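Local atomic coordinates of spike protein S1 (Bat coronavirus HKU9, PDB entry 5GYQ), a protein that probably attaches the bat coronavirus to its host cell by binding a receptor, this chain being the putative receptor-binding domain of the spike. Residues 109-121 / 132-146. Residues are numbered along the deposited sequence; the frame is centred on the assembly and turned at random.
Sequences STAPYAVANRFPI and FIDTVINAAHYSPFS. With NAG (2-acetamido-2-deoxy-beta-D-glucopyranose), chain B.
Residues 112-116, an extended loop, and Arg118 and Phe119 beyond them pack against helix 130-139 and the turn after it in a mainly apolar contact. It starts at the ends of two neighbouring antiparallel strands, 100-111 and 146-157. There Ala111 and Ser146 form a hydrogen-bonded pair, with distances of 2.9 Å from Ala111 N to Ser146 O and from Ser146 N to Ala111 O. Beside it, Pro112 lies on a face of the Phe145 ring. Its CD stands 3.5 Å from the Phe145 ring centroid and almost on the ring normal, a CH-pi contact. Small side chains then let the backbones come close: Ala114 CB meets Ala140 CB at 3.7 Å. Val136 CG1, anti to its own backbone N (chi1 174°), reaches Ala116 N at 3.6 Å. At the far end Phe119 turns the edge of its ring to a face of Phe132 in a T-shaped stack, planes at 89°. Val136 CG2 lies on the opposite face of Phe132. Two waters bridge the segments. One accepts from Tyr113 N and lies 2.8 Å from both Pro144 O and Ala140 O. The other donates to Thr135 OG1 and weakly accepts from Arg118 NH1. Tyr113 and Ser146 also line the glycan pocket. The Tyr113 ring edge faces NAG O5. Tyr113 OH is hydrogen-bonded to His75 ND1 and Asn72 N, and Ser146 OG to Asn72 ND2. Nonpolar packing thus dominates; the two direct hydrogen bonds lie at the strand ends, and the other polar links run through water.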
ATOM      1  N   SER A 109       8.690 -11.786   9.243  1.00 48.18           N
ATOM      2  CA  SER A 109       9.400 -12.480   8.180  1.00 38.44           C
ATOM      3  C   SER A 109      10.627 -11.712   7.707  1.00 43.45           C
ATOM      4  O   SER A 109      10.533 -10.544   7.327  1.00 38.03           O
ATOM      5  CB  SER A 109       8.460 -12.729   6.998  1.00 43.29           C
ATOM      6  OG  SER A 109       9.157 -13.268   5.887  1.00 45.89           O
ATOM      7  N   THR A 110      11.781 -12.372   7.747  1.00 37.98           N
ATOM      8  CA  THR A 110      12.978 -11.856   7.095  1.00 47.25           C
ATOM      9  C   THR A 110      13.236 -12.708   5.858  1.00 47.96           C
ATOM     10  O   THR A 110      13.482 -13.909   5.959  1.00 43.97           O
ATOM     11  CB  THR A 110      14.211 -11.868   8.019  1.00 43.28           C
ATOM     12  OG1 THR A 110      15.017 -13.016   7.733  1.00 60.57           O
ATOM     13  CG2 THR A 110      13.792 -11.879   9.481  1.00 40.10           C
ATOM     14  N   ALA A 111      13.172 -12.080   4.690  1.00 39.99           N
ATOM     15  CA  ALA A 111      13.135 -12.825   3.435  1.00 33.65           C
ATOM     16  C   ALA A 111      13.831 -12.056   2.315  1.00 30.13           C
ATOM     17  O   ALA A 111      14.279 -10.925   2.535  1.00 26.02           O
ATOM     18  CB  ALA A 111      11.682 -13.131   3.062  1.00 31.58           C
ATOM     19  N   PRO A 112      13.954 -12.676   1.124  1.00 27.66           N
ATOM     20  CA  PRO A 112      14.360 -11.898  -0.047  1.00 26.59           C
ATOM     21  C   PRO A 112      13.541 -10.621  -0.190  1.00 18.01           C
ATOM     22  O   PRO A 112      12.313 -10.650  -0.111  1.00 19.74           O
ATOM     23  CB  PRO A 112      14.099 -12.860  -1.206  1.00 23.66           C
ATOM     24  CG  PRO A 112      14.379 -14.198  -0.619  1.00 31.88           C
ATOM     25  CD  PRO A 112      13.958 -14.125   0.835  1.00 32.52           C
ATOM     26  N   TYR A 113      14.240  -9.511  -0.382  1.00 19.33           N
ATOM     27  CA  TYR A 113      13.623  -8.199  -0.437  1.00 17.96           C
ATOM     28  C   TYR A 113      13.985  -7.571  -1.773  1.00 17.36           C
ATOM     29  O   TYR A 113      15.087  -7.046  -1.944  1.00 17.26           O
ATOM     30  CB  TYR A 113      14.103  -7.351   0.745  1.00 20.68           C
ATOM     31  CG  TYR A 113      13.444  -5.999   0.917  1.00 15.65           C
ATOM     32  CD1 TYR A 113      12.075  -5.834   0.744  1.00 17.47           C
ATOM     33  CD2 TYR A 113      14.194  -4.895   1.296  1.00 15.30           C
ATOM     34  CE1 TYR A 113      11.477  -4.592   0.919  1.00 14.41           C
ATOM     35  CE2 TYR A 113      13.608  -3.659   1.477  1.00 11.95           C
ATOM     36  CZ  TYR A 113      12.251  -3.510   1.285  1.00 11.41           C
ATOM     37  OH  TYR A 113      11.675  -2.274   1.465  1.00 12.52           O
ATOM     38  N   ALA A 114      13.069  -7.657  -2.733  1.00 14.65           N
ATOM     39  CA  ALA A 114      13.364  -7.258  -4.106  1.00 10.06           C
ATOM     40  C   ALA A 114      13.064  -5.784  -4.338  1.00 15.69           C
ATOM     41  O   ALA A 114      11.911  -5.394  -4.525  1.00 13.45           O
ATOM     42  CB  ALA A 114      12.584  -8.116  -5.086  1.00 11.69           C
ATOM     43  N   VAL A 115      14.115  -4.972  -4.331  1.00 12.05           N
ATOM     44  CA  VAL A 115      13.980  -3.529  -4.461  1.00 11.41           C
ATOM     45  C   VAL A 115      14.817  -3.011  -5.622  1.00 12.59           C
ATOM     46  O   VAL A 115      16.028  -3.209  -5.649  1.00 12.17           O
ATOM     47  CB  VAL A 115      14.405  -2.810  -3.165  1.00 15.37           C
ATOM     48  CG1 VAL A 115      14.277  -1.300  -3.318  1.00 13.83           C
ATOM     49  CG2 VAL A 115      13.578  -3.301  -1.995  1.00 11.56           C
ATOM     50  N   ALA A 116      14.172  -2.353  -6.582  1.00 10.83           N
ATOM     51  CA  ALA A 116      14.890  -1.769  -7.711  1.00 10.66           C
ATOM     52  C   ALA A 116      15.743  -0.604  -7.233  1.00 15.13           C
ATOM     53  O   ALA A 116      15.325   0.157  -6.360  1.00 15.32           O
ATOM     54  CB  ALA A 116      13.918  -1.313  -8.788  1.00  8.75           C
ATOM     55  N   ASN A 117      16.941  -0.469  -7.792  1.00 13.77           N
ATOM     56  CA  ASN A 117      17.828   0.616  -7.389  1.00 16.71           C
ATOM     57  C   ASN A 117      18.355   1.404  -8.588  1.00 14.90           C
ATOM     58  O   ASN A 117      19.385   2.067  -8.506  1.00 15.17           O
ATOM     59  CB  ASN A 117      18.989   0.073  -6.546  1.00 19.94           C
ATOM     60  CG  ASN A 117      20.038  -0.640  -7.374  1.00 22.41           C
ATOM     61  OD1 ASN A 117      19.727  -1.309  -8.361  1.00 33.89           O
ATOM     62  ND2 ASN A 117      21.296  -0.494  -6.975  1.00 48.43           N
ATOM     63  N   ARG A 118      17.623   1.328  -9.695  1.00  9.88           N
ATOM     64  CA  ARG A 118      17.928   2.099 -10.895  1.00 17.76           C
ATOM     65  C   ARG A 118      16.661   2.244 -11.733  1.00 12.84           C
ATOM     66  O   ARG A 118      15.672   1.548 -11.484  1.00 13.71           O
ATOM     67  CB  ARG A 118      19.045   1.433 -11.709  1.00 18.82           C
ATOM     68  CG  ARG A 118      18.729   0.009 -12.129  1.00 15.86           C
ATOM     69  CD  ARG A 118      19.986  -0.783 -12.439  1.00 27.99           C
ATOM     70  NE  ARG A 118      20.456  -0.584 -13.803  1.00 33.08           N
ATOM     71  CZ  ARG A 118      20.631  -1.565 -14.685  1.00 28.67           C
ATOM     72  NH1 ARG A 118      20.376  -2.823 -14.351  1.00 30.38           N
ATOM     73  NH2 ARG A 118      21.066  -1.285 -15.904  1.00 25.34           N
ATOM     74  N   PHE A 119      16.702   3.152 -12.710  1.00 11.45           N
ATOM     75  CA  PHE A 119      15.572   3.453 -13.597  1.00 10.18           C
ATOM     76  C   PHE A 119      14.409   4.078 -12.827  1.00 14.47           C
ATOM     77  O   PHE A 119      13.475   3.381 -12.428  1.00 10.81           O
ATOM     78  CB  PHE A 119      15.102   2.197 -14.344  1.00 10.04           C
ATOM     79  CG  PHE A 119      16.176   1.538 -15.168  1.00 13.08           C
ATOM     80  CD1 PHE A 119      16.854   2.247 -16.149  1.00 17.24           C
ATOM     81  CD2 PHE A 119      16.497   0.204 -14.973  1.00 14.45           C
ATOM     82  CE1 PHE A 119      17.838   1.644 -16.908  1.00 15.34           C
ATOM     83  CE2 PHE A 119      17.481  -0.407 -15.734  1.00 14.19           C
ATOM     84  CZ  PHE A 119      18.151   0.314 -16.701  1.00 18.58           C
ATOM     85  N   PRO A 120      14.463   5.407 -12.633  1.00 16.63           N
ATOM     86  CA  PRO A 120      13.499   6.183 -11.840  1.00 17.15           C
ATOM     87  C   PRO A 120      12.053   6.015 -12.279  1.00 17.41           C
ATOM     88  O   PRO A 120      11.772   5.920 -13.473  1.00 16.02           O
ATOM     89  CB  PRO A 120      13.944   7.633 -12.070  1.00 14.89           C
ATOM     90  CG  PRO A 120      15.384   7.534 -12.405  1.00 15.91           C
ATOM     91  CD  PRO A 120      15.523   6.264 -13.191  1.00 14.13           C
ATOM     92  N   ILE A 121      11.148   5.986 -11.307  1.00 14.04           N
ATOM     93  CA  ILE A 121       9.720   5.995 -11.594  1.00 17.22           C
ATOM     94  C   ILE A 121       9.132   7.355 -11.240  1.00 23.32           C
ATOM     95  O   ILE A 121       9.760   8.151 -10.539  1.00 21.01           O
ATOM     96  CB  ILE A 121       8.967   4.903 -10.811  1.00 18.08           C
ATOM     97  CG1 ILE A 121       9.009   5.206  -9.310  1.00 15.71           C
ATOM     98  CG2 ILE A 121       9.551   3.529 -11.107  1.00 14.42           C
ATOM     99  CD1 ILE A 121       8.014   4.410  -8.497  1.00 16.26           C
ATOM    100  N   PHE A 132      13.657  -6.148 -16.727  1.00 13.86           N
ATOM    101  CA  PHE A 132      14.335  -5.482 -15.617  1.00 12.17           C
ATOM    102  C   PHE A 132      13.785  -5.951 -14.276  1.00 10.86           C
ATOM    103  O   PHE A 132      14.546  -6.239 -13.349  1.00 12.87           O
ATOM    104  CB  PHE A 132      14.204  -3.964 -15.724  1.00 14.06           C
ATOM    105  CG  PHE A 132      14.718  -3.233 -14.515  1.00 13.30           C
ATOM    106  CD1 PHE A 132      16.048  -3.345 -14.135  1.00 13.74           C
ATOM    107  CD2 PHE A 132      13.873  -2.448 -13.750  1.00 12.95           C
ATOM    108  CE1 PHE A 132      16.526  -2.680 -13.014  1.00 11.42           C
ATOM    109  CE2 PHE A 132      14.345  -1.780 -12.632  1.00 12.03           C
ATOM    110  CZ  PHE A 132      15.674  -1.897 -12.266  1.00 14.26           C
ATOM    111  N   ILE A 133      12.457  -6.021 -14.188  1.00 14.23           N
ATOM    112  CA  ILE A 133      11.766  -6.520 -13.001  1.00 12.02           C
ATOM    113  C   ILE A 133      12.283  -7.903 -12.627  1.00 15.83           C
ATOM    114  O   ILE A 133      12.607  -8.171 -11.460  1.00 13.67           O
ATOM    115  CB  ILE A 133      10.243  -6.577 -13.228  1.00 16.78           C
ATOM    116  CG1 ILE A 133       9.661  -5.159 -13.287  1.00 14.42           C
ATOM    117  CG2 ILE A 133       9.560  -7.389 -12.134  1.00 16.07           C
ATOM    118  CD1 ILE A 133       8.186  -5.115 -13.654  1.00 15.84           C
ATOM    119  N   ASP A 134      12.360  -8.774 -13.631  1.00 15.17           N
ATOM    120  CA  ASP A 134      12.924 -10.108 -13.453  1.00 23.94           C
ATOM    121  C   ASP A 134      14.352 -10.042 -12.914  1.00 19.68           C
ATOM    122  O   ASP A 134      14.717 -10.839 -12.046  1.00 17.78           O
ATOM    123  CB  ASP A 134      12.899 -10.894 -14.770  1.00 25.60           C
ATOM    124  CG  ASP A 134      11.488 -11.270 -15.204  1.00 29.89           C
ATOM    125  OD1 ASP A 134      10.598 -11.373 -14.332  1.00 33.68           O
ATOM    126  OD2 ASP A 134      11.267 -11.466 -16.421  1.00 33.75           O
ATOM    127  N   THR A 135      15.162  -9.099 -13.404  1.00 11.63           N
ATOM    128  CA  THR A 135      16.521  -8.976 -12.855  1.00 12.30           C
ATOM    129  C   THR A 135      16.513  -8.531 -11.392  1.00 16.00           C
ATOM    130  O   THR A 135      17.375  -8.937 -10.619  1.00 15.34           O
ATOM    131  CB  THR A 135      17.408  -7.985 -13.655  1.00 17.65           C
ATOM    132  OG1 THR A 135      16.909  -6.654 -13.497  1.00 13.43           O
ATOM    133  CG2 THR A 135      17.456  -8.355 -15.123  1.00 14.93           C
ATOM    134  N   VAL A 136      15.551  -7.694 -11.014  1.00 13.80           N
ATOM    135  CA  VAL A 136      15.469  -7.229  -9.625  1.00 12.93           C
ATOM    136  C   VAL A 136      15.081  -8.382  -8.689  1.00 14.30           C
ATOM    137  O   VAL A 136      15.720  -8.628  -7.645  1.00 13.52           O
ATOM    138  CB  VAL A 136      14.456  -6.070  -9.475  1.00 13.86           C
ATOM    139  CG1 VAL A 136      14.268  -5.702  -8.013  1.00 16.39           C
ATOM    140  CG2 VAL A 136      14.922  -4.850 -10.274  1.00 10.08           C
ATOM    141  N   ILE A 137      14.037  -9.101  -9.087  1.00 12.55           N
ATOM    142  CA  ILE A 137      13.565 -10.253  -8.332  1.00 16.50           C
ATOM    143  C   ILE A 137      14.661 -11.313  -8.218  1.00 21.23           C
ATOM    144  O   ILE A 137      14.862 -11.891  -7.147  1.00 19.97           O
ATOM    145  CB  ILE A 137      12.300 -10.857  -8.977  1.00 13.70           C
ATOM    146  CG1 ILE A 137      11.137  -9.865  -8.870  1.00 14.83           C
ATOM    147  CG2 ILE A 137      11.934 -12.174  -8.307  1.00 16.56           C
ATOM    148  CD1 ILE A 137       9.893 -10.297  -9.607  1.00 22.67           C
ATOM    149  N   ASN A 138      15.383 -11.554  -9.312  1.00 15.02           N
ATOM    150  CA  ASN A 138      16.485 -12.513  -9.283  1.00 12.28           C
ATOM    151  C   ASN A 138      17.633 -12.049  -8.389  1.00 19.97           C
ATOM    152  O   ASN A 138      18.214 -12.847  -7.651  1.00 21.64           O
ATOM    153  CB  ASN A 138      17.009 -12.781 -10.694  1.00 14.32           C
ATOM    154  CG  ASN A 138      18.112 -13.823 -10.715  1.00 20.03           C
ATOM    155  OD1 ASN A 138      19.287 -13.498 -10.892  1.00 27.99           O
ATOM    156  ND2 ASN A 138      17.741 -15.081 -10.510  1.00 23.90           N
ATOM    157  N   ALA A 139      17.961 -10.763  -8.459  1.00 16.25           N
ATOM    158  CA  ALA A 139      19.044 -10.197  -7.663  1.00 15.99           C
ATOM    159  C   ALA A 139      18.731 -10.270  -6.175  1.00 24.47           C
ATOM    160  O   ALA A 139      19.643 -10.374  -5.358  1.00 22.03           O
ATOM    161  CB  ALA A 139      19.315  -8.759  -8.074  1.00 18.77           C
ATOM    162  N   ALA A 140      17.447 -10.215  -5.826  1.00 21.04           N
ATOM    163  CA  ALA A 140      17.042 -10.354  -4.424  1.00 20.48           C
ATOM    164  C   ALA A 140      17.575 -11.639  -3.769  1.00 34.27           C
ATOM    165  O   ALA A 140      17.803 -11.678  -2.559  1.00 24.61           O
ATOM    166  CB  ALA A 140      15.522 -10.304  -4.308  1.00 19.55           C
ATOM    167  N   HIS A 141      17.772 -12.686  -4.568  1.00 41.16           N
ATOM    168  CA  HIS A 141      18.262 -13.969  -4.063  1.00 40.40           C
ATOM    169  C   HIS A 141      19.725 -13.920  -3.635  1.00 42.91           C
ATOM    170  O   HIS A 141      20.173 -14.748  -2.846  1.00 50.78           O
ATOM    171  CB  HIS A 141      18.090 -15.061  -5.122  1.00 46.41           C
ATOM    172  CG  HIS A 141      16.662 -15.350  -5.472  1.00 50.77           C
ATOM    173  ND1 HIS A 141      15.625 -15.154  -4.592  1.00 53.67           N
ATOM    174  CD2 HIS A 141      16.109 -15.825  -6.615  1.00 55.59           C
ATOM    175  CE1 HIS A 141      14.484 -15.495  -5.175  1.00 60.03           C
ATOM    176  NE2 HIS A 141      14.752 -15.904  -6.400  1.00 63.09           N
ATOM    177  N   TYR A 142      20.470 -12.954  -4.164  1.00 42.46           N
ATOM    178  CA  TYR A 142      21.913 -12.909  -3.967  1.00 38.77           C
ATOM    179  C   TYR A 142      22.332 -11.639  -3.238  1.00 37.12           C
ATOM    180  O   TYR A 142      23.455 -11.156  -3.384  1.00 47.25           O
ATOM    181  CB  TYR A 142      22.625 -13.021  -5.316  1.00 35.00           C
ATOM    182  CG  TYR A 142      22.154 -14.207  -6.127  1.00 37.11           C
ATOM    183  CD1 TYR A 142      21.192 -14.059  -7.117  1.00 37.43           C
ATOM    184  CD2 TYR A 142      22.654 -15.478  -5.885  1.00 48.58           C
ATOM    185  CE1 TYR A 142      20.751 -15.144  -7.853  1.00 38.81           C
ATOM    186  CE2 TYR A 142      22.222 -16.567  -6.614  1.00 42.67           C
ATOM    187  CZ  TYR A 142      21.271 -16.396  -7.596  1.00 45.97           C
ATOM    188  OH  TYR A 142      20.840 -17.484  -8.321  1.00 42.26           O
ATOM    189  N   SER A 143      21.405 -11.107  -2.452  1.00 28.47           N
ATOM    190  CA  SER A 143      21.651  -9.933  -1.629  1.00 34.94           C
ATOM    191  C   SER A 143      21.083 -10.209  -0.238  1.00 27.66           C
ATOM    192  O   SER A 143      20.267 -11.119  -0.088  1.00 27.97           O
ATOM    193  CB  SER A 143      21.017  -8.690  -2.258  1.00 31.29           C
ATOM    194  OG  SER A 143      19.615  -8.838  -2.370  1.00 43.11           O
ATOM    195  N   PRO A 144      21.522  -9.449   0.783  1.00 29.72           N
ATOM    196  CA  PRO A 144      21.029  -9.686   2.146  1.00 26.59           C
ATOM    197  C   PRO A 144      19.510  -9.729   2.225  1.00 32.25           C
ATOM    198  O   PRO A 144      18.837  -8.910   1.598  1.00 27.43           O
ATOM    199  CB  PRO A 144      21.570  -8.487   2.930  1.00 30.10           C
ATOM    200  CG  PRO A 144      22.784  -8.074   2.196  1.00 31.53           C
ATOM    201  CD  PRO A 144      22.531  -8.373   0.744  1.00 30.37           C
ATOM    202  N   PHE A 145      18.975 -10.692   2.966  1.00 26.44           N
ATOM    203  CA  PHE A 145      17.543 -10.721   3.210  1.00 24.47           C
ATOM    204  C   PHE A 145      17.208  -9.561   4.134  1.00 29.58           C
ATOM    205  O   PHE A 145      18.084  -9.047   4.834  1.00 28.61           O
ATOM    206  CB  PHE A 145      17.098 -12.051   3.830  1.00 32.42           C
ATOM    207  CG  PHE A 145      17.197 -13.231   2.896  1.00 34.13           C
ATOM    208  CD1 PHE A 145      16.855 -14.502   3.336  1.00 34.53           C
ATOM    209  CD2 PHE A 145      17.632 -13.075   1.589  1.00 29.83           C
ATOM    210  CE1 PHE A 145      16.945 -15.593   2.490  1.00 35.84           C
ATOM    211  CE2 PHE A 145      17.726 -14.162   0.738  1.00 38.95           C
ATOM    212  CZ  PHE A 145      17.381 -15.423   1.189  1.00 38.74           C
ATOM    213  N   SER A 146      15.951  -9.137   4.133  1.00 27.10           N
ATOM    214  CA  SER A 146      15.531  -8.083   5.043  1.00 27.53           C
ATOM    215  C   SER A 146      14.376  -8.542   5.908  1.00 27.55           C
ATOM    216  O   SER A 146      13.494  -9.262   5.439  1.00 29.77           O
ATOM    217  CB  SER A 146      15.125  -6.822   4.275  1.00 26.80           C
ATOM    218  OG  SER A 146      16.161  -5.856   4.288  1.00 30.18           O
TER
HETATM  219  C1  NAG B   1      16.423  -2.284   3.809  1.00 14.48           C
HETATM  220  C2  NAG B   1      17.635  -2.297   4.713  1.00 25.09           C
HETATM  221  C3  NAG B   1      18.704  -1.371   4.153  1.00 27.48           C
HETATM  222  C4  NAG B   1      19.034  -1.755   2.712  1.00 19.22           C
HETATM  223  C5  NAG B   1      17.766  -1.928   1.868  1.00 18.36           C
HETATM  224  C6  NAG B   1      18.047  -2.573   0.530  1.00 19.28           C
HETATM  225  C7  NAG B   1      17.186  -2.829   7.064  1.00 26.32           C
HETATM  226  C8  NAG B   1      16.821  -2.287   8.413  1.00 23.01           C
HETATM  227  N2  NAG B   1      17.288  -1.929   6.076  1.00 24.07           N
HETATM  228  O3  NAG B   1      19.857  -1.477   4.978  1.00 24.26           O
HETATM  229  O4  NAG B   1      19.778  -0.717   2.078  1.00 27.74           O
HETATM  230  O5  NAG B   1      16.792  -2.755   2.526  1.00 18.06           O
HETATM  231  O6  NAG B   1      16.874  -2.653  -0.268  1.00 20.38           O
HETATM  232  O7  NAG B   1      17.379  -4.025   6.870  1.00 21.89           O
HETATM  233  O   HOH W   1      17.256  -9.754  -0.587  1.00 19.02           O
HETATM  234  O   HOH W   2      19.325  -5.065 -12.653  1.00 24.60           O